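D-alanine--D-alanine ligase (Acinetobacter baumannii ACICU, PDB 5D8D) joins two D-alanines into D-alanyl-D-alanine at the expense of ATP, providing the dipeptide for peptidoglycan and so for cell wall formation. Local coordinates at residues K6-E20 / L55-G69. Sequence-based numbering, arbitrary orientation.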
# COMPACT_ATOMS: atom_id res chain seq x y z
N LYS A 6 12.73 -8.49 -29.07
CA LYS A 6 11.72 -8.94 -28.10
C LYS A 6 11.47 -7.99 -26.94
O LYS A 6 10.32 -7.81 -26.57
CB LYS A 6 12.16 -10.31 -27.55
CG LYS A 6 11.23 -11.01 -26.57
CD LYS A 6 11.34 -12.53 -26.73
CE LYS A 6 10.67 -13.34 -25.62
NZ LYS A 6 11.64 -13.77 -24.55
N PHE A 7 12.53 -7.41 -26.38
CA PHE A 7 12.45 -6.48 -25.22
C PHE A 7 12.68 -5.00 -25.52
O PHE A 7 12.38 -4.15 -24.65
CB PHE A 7 13.43 -6.89 -24.12
CG PHE A 7 13.21 -8.29 -23.59
CD1 PHE A 7 12.13 -8.56 -22.76
CD2 PHE A 7 14.07 -9.32 -23.91
CE1 PHE A 7 11.94 -9.85 -22.26
CE2 PHE A 7 13.88 -10.60 -23.41
CZ PHE A 7 12.81 -10.86 -22.59
N GLY A 8 13.23 -4.66 -26.70
CA GLY A 8 13.45 -3.25 -27.01
C GLY A 8 14.38 -2.65 -25.96
O GLY A 8 15.29 -3.33 -25.49
N LYS A 9 14.17 -1.38 -25.58
CA LYS A 9 15.14 -0.69 -24.70
C LYS A 9 14.74 -0.95 -23.28
O LYS A 9 13.63 -0.63 -22.92
CB LYS A 9 15.23 0.81 -24.98
CG LYS A 9 15.92 1.13 -26.28
CD LYS A 9 16.19 2.62 -26.46
CE LYS A 9 17.45 3.06 -25.73
NZ LYS A 9 17.32 4.47 -25.25
N VAL A 10 15.63 -1.58 -22.48
CA VAL A 10 15.30 -1.84 -21.09
C VAL A 10 16.13 -1.01 -20.18
O VAL A 10 17.31 -0.88 -20.38
CB VAL A 10 15.17 -3.35 -20.70
CG1 VAL A 10 15.42 -4.30 -21.85
CG2 VAL A 10 15.88 -3.71 -19.42
N ALA A 11 15.46 -0.43 -19.17
CA ALA A 11 16.13 0.32 -18.11
C ALA A 11 16.30 -0.56 -16.88
O ALA A 11 15.32 -1.07 -16.36
CB ALA A 11 15.34 1.55 -17.75
N VAL A 12 17.53 -0.72 -16.42
CA VAL A 12 17.80 -1.41 -15.18
C VAL A 12 17.92 -0.34 -14.11
O VAL A 12 18.90 0.43 -14.08
CB VAL A 12 19.06 -2.25 -15.27
CG1 VAL A 12 19.39 -2.86 -13.91
CG2 VAL A 12 18.84 -3.34 -16.29
N LEU A 13 16.91 -0.31 -13.25
CA LEU A 13 16.75 0.73 -12.26
C LEU A 13 17.56 0.32 -11.03
O LEU A 13 17.26 -0.70 -10.43
CB LEU A 13 15.24 0.92 -11.93
CG LEU A 13 14.32 2.09 -12.39
CD1 LEU A 13 14.90 3.01 -13.42
CD2 LEU A 13 12.97 1.60 -12.86
N LEU A 14 18.56 1.11 -10.66
CA LEU A 14 19.58 0.71 -9.67
C LEU A 14 20.11 1.90 -8.85
O LEU A 14 20.07 3.04 -9.30
CB LEU A 14 20.75 0.01 -10.37
CG LEU A 14 21.91 0.85 -10.96
CD1 LEU A 14 23.00 -0.02 -11.55
CD2 LEU A 14 21.44 1.78 -12.05
N GLY A 15 20.63 1.62 -7.66
CA GLY A 15 21.15 2.66 -6.75
C GLY A 15 20.04 3.30 -5.93
O GLY A 15 19.55 2.73 -4.99
N GLY A 16 19.65 4.49 -6.32
CA GLY A 16 18.51 5.16 -5.74
C GLY A 16 18.92 5.91 -4.51
O GLY A 16 20.09 6.18 -4.31
N LYS A 17 17.92 6.22 -3.69
CA LYS A 17 18.06 7.16 -2.57
C LYS A 17 18.04 6.52 -1.18
O LYS A 17 18.13 7.23 -0.19
CB LYS A 17 16.96 8.23 -2.66
CG LYS A 17 15.53 7.73 -2.40
CD LYS A 17 14.55 8.87 -2.62
CE LYS A 17 13.12 8.38 -2.78
NZ LYS A 17 12.30 9.54 -3.22
N SER A 18 17.91 5.19 -1.09
CA SER A 18 17.77 4.52 0.19
C SER A 18 19.09 4.18 0.93
O SER A 18 20.19 4.29 0.40
CB SER A 18 16.93 3.27 0.02
OG SER A 18 17.67 2.21 -0.51
N ALA A 19 18.94 3.75 2.17
CA ALA A 19 20.05 3.18 2.96
C ALA A 19 20.75 2.03 2.23
O ALA A 19 21.96 1.84 2.40
CB ALA A 19 19.52 2.70 4.31
N GLU A 20 20.00 1.30 1.41
CA GLU A 20 20.47 0.13 0.67
C GLU A 20 21.00 0.48 -0.76
O GLU A 20 21.13 -0.39 -1.60
CB GLU A 20 19.33 -0.88 0.58
CG GLU A 20 18.78 -1.34 1.95
CD GLU A 20 17.87 -0.32 2.67
OE1 GLU A 20 17.60 -0.51 3.89
OE2 GLU A 20 17.42 0.67 2.04
N LEU A 55 12.55 7.97 -18.01
CA LEU A 55 12.13 6.60 -18.22
C LEU A 55 11.26 6.44 -19.44
O LEU A 55 11.10 5.33 -19.95
CB LEU A 55 11.38 6.05 -16.98
CG LEU A 55 12.27 5.65 -15.79
CD1 LEU A 55 11.45 5.45 -14.52
CD2 LEU A 55 13.03 4.37 -16.08
N VAL A 56 10.70 7.55 -19.91
CA VAL A 56 9.88 7.52 -21.12
C VAL A 56 10.67 7.06 -22.36
O VAL A 56 10.10 6.50 -23.29
CB VAL A 56 9.18 8.89 -21.31
CG1 VAL A 56 10.13 9.91 -21.95
CG2 VAL A 56 7.89 8.74 -22.09
N ASN A 57 12.00 7.23 -22.32
CA ASN A 57 12.91 6.70 -23.37
C ASN A 57 13.09 5.16 -23.42
O ASN A 57 13.92 4.68 -24.17
CB ASN A 57 14.28 7.36 -23.19
CG ASN A 57 14.25 8.87 -23.34
OD1 ASN A 57 13.87 9.39 -24.38
ND2 ASN A 57 14.61 9.58 -22.28
N TYR A 58 12.32 4.39 -22.64
CA TYR A 58 12.48 2.95 -22.54
C TYR A 58 11.17 2.20 -22.75
O TYR A 58 10.10 2.69 -22.46
CB TYR A 58 13.09 2.57 -21.17
CG TYR A 58 14.47 3.13 -21.00
CD1 TYR A 58 15.59 2.48 -21.51
CD2 TYR A 58 14.66 4.35 -20.40
CE1 TYR A 58 16.86 3.01 -21.39
CE2 TYR A 58 15.92 4.91 -20.29
CZ TYR A 58 17.02 4.25 -20.78
OH TYR A 58 18.24 4.83 -20.62
N ASP A 59 11.30 0.98 -23.26
CA ASP A 59 10.17 0.11 -23.47
C ASP A 59 9.73 -0.65 -22.23
O ASP A 59 8.59 -1.12 -22.19
CB ASP A 59 10.49 -0.84 -24.61
CG ASP A 59 10.60 -0.12 -25.93
OD1 ASP A 59 9.55 0.35 -26.41
OD2 ASP A 59 11.72 0.01 -26.47
N ARG A 60 10.60 -0.75 -21.21
CA ARG A 60 10.28 -1.47 -19.97
C ARG A 60 11.40 -1.29 -18.95
O ARG A 60 12.48 -0.84 -19.30
CB ARG A 60 10.03 -2.98 -20.21
CG ARG A 60 11.26 -3.85 -20.54
CD ARG A 60 11.13 -4.76 -21.76
NE ARG A 60 9.79 -5.30 -21.85
CZ ARG A 60 8.92 -5.10 -22.83
NH1 ARG A 60 9.21 -4.45 -23.94
NH2 ARG A 60 7.71 -5.63 -22.69
N ALA A 61 11.13 -1.69 -17.70
CA ALA A 61 12.06 -1.53 -16.63
C ALA A 61 12.24 -2.81 -15.82
O ALA A 61 11.28 -3.51 -15.52
CB ALA A 61 11.58 -0.41 -15.72
N PHE A 62 13.49 -3.06 -15.42
CA PHE A 62 13.87 -4.15 -14.50
C PHE A 62 14.24 -3.45 -13.21
O PHE A 62 15.23 -2.71 -13.21
CB PHE A 62 15.09 -4.92 -15.07
CG PHE A 62 15.39 -6.21 -14.37
CD1 PHE A 62 15.64 -6.26 -13.02
CD2 PHE A 62 15.47 -7.40 -15.09
CE1 PHE A 62 15.90 -7.47 -12.39
CE2 PHE A 62 15.72 -8.60 -14.46
CZ PHE A 62 15.94 -8.64 -13.11
N ILE A 63 13.47 -3.67 -12.14
CA ILE A 63 13.64 -2.89 -10.89
C ILE A 63 14.48 -3.68 -9.90
O ILE A 63 14.17 -4.81 -9.53
CB ILE A 63 12.31 -2.55 -10.21
CG1 ILE A 63 11.39 -1.71 -11.14
CG2 ILE A 63 12.57 -1.79 -8.90
CD1 ILE A 63 9.97 -1.55 -10.65
N VAL A 64 15.54 -3.04 -9.43
CA VAL A 64 16.43 -3.66 -8.49
C VAL A 64 16.93 -2.56 -7.54
O VAL A 64 18.06 -2.59 -7.03
CB VAL A 64 17.46 -4.44 -9.33
CG1 VAL A 64 18.79 -3.74 -9.45
CG2 VAL A 64 17.54 -5.87 -8.91
N LEU A 65 16.01 -1.63 -7.24
CA LEU A 65 16.16 -0.60 -6.21
C LEU A 65 15.67 -1.18 -4.90
O LEU A 65 14.51 -1.41 -4.75
CB LEU A 65 15.27 0.61 -6.52
CG LEU A 65 15.62 1.45 -7.73
CD1 LEU A 65 14.45 2.32 -8.17
CD2 LEU A 65 16.83 2.31 -7.42
N HIS A 66 16.56 -1.38 -3.94
CA HIS A 66 16.14 -1.89 -2.66
C HIS A 66 15.83 -0.74 -1.71
O HIS A 66 16.47 0.32 -1.75
CB HIS A 66 17.22 -2.79 -2.08
CG HIS A 66 17.74 -3.78 -3.05
ND1 HIS A 66 16.96 -4.75 -3.62
CD2 HIS A 66 18.97 -3.93 -3.60
CE1 HIS A 66 17.67 -5.48 -4.45
NE2 HIS A 66 18.90 -5.00 -4.46
N GLY A 67 14.83 -1.00 -0.85
CA GLY A 67 14.42 -0.07 0.20
C GLY A 67 13.58 1.12 -0.29
O GLY A 67 13.01 1.11 -1.38
N ARG A 68 13.53 2.13 0.56
CA ARG A 68 12.73 3.33 0.40
C ARG A 68 12.94 3.89 -1.00
O ARG A 68 14.06 4.04 -1.46
CB ARG A 68 13.06 4.31 1.55
CG ARG A 68 12.61 5.79 1.51
CD ARG A 68 13.73 6.70 1.00
NE ARG A 68 14.04 7.87 1.84
CZ ARG A 68 13.56 9.11 1.68
NH1 ARG A 68 12.67 9.42 0.72
NH2 ARG A 68 13.95 10.07 2.53
N GLY A 69 11.84 4.08 -1.70
CA GLY A 69 11.87 4.58 -3.07
C GLY A 69 11.59 3.51 -4.10
O GLY A 69 11.00 3.78 -5.12
O HOH W 1 15.28 6.09 -27.02
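Ala11 lays its methyl over one face of the Tyr58 ring, CB 3.8 Å from the centroid and 15° off the ring normal, a CH-pi contact on the Ala11 and Leu13 face of the parallel pair of strands 9-13 and 60-63. On this face of the sheet Leu13 CD1 and Leu55 CD2 meet tip to tip at 3.5 Å, while the other branch of Leu13, CD2, rests on Ala61 CB at 3.8 Å; helix 74-81 closes over Leu55 and Ile63. Phe62 N to Ala11 O and Leu13 N to Phe62 O zip the strands together. Just after Gly8, Asp59 OD2 takes Lys9 N through its anti lone pair, almost straight at 179° and 3.0 Å, and Lys9 O receives Asp59 N in return. On the other face Arg60, its chain turned at the CG-CD bond (chi3 -37°), crosses Phe7 at about a right angle; its NH1 reaches Phe7 O from above the carbonyl plane (3.3 Å), while NE is hydrogen-bonded to Thr303 OG1. Past the strands, Ser18 OG gives its proton to His66 O (2.6 Å) and accepts from Glu20 N in an ST turn, right before helix 21-37. This is the Rossmann-like N-terminal domain of an ATP-grasp ligase: side-chain-to-backbone bonds flank the apolar packing of Ala11, Leu13, Leu55 and Tyr58, and the Ser18–His66 link ties together two loops near the predicted ATP and magnesium sites.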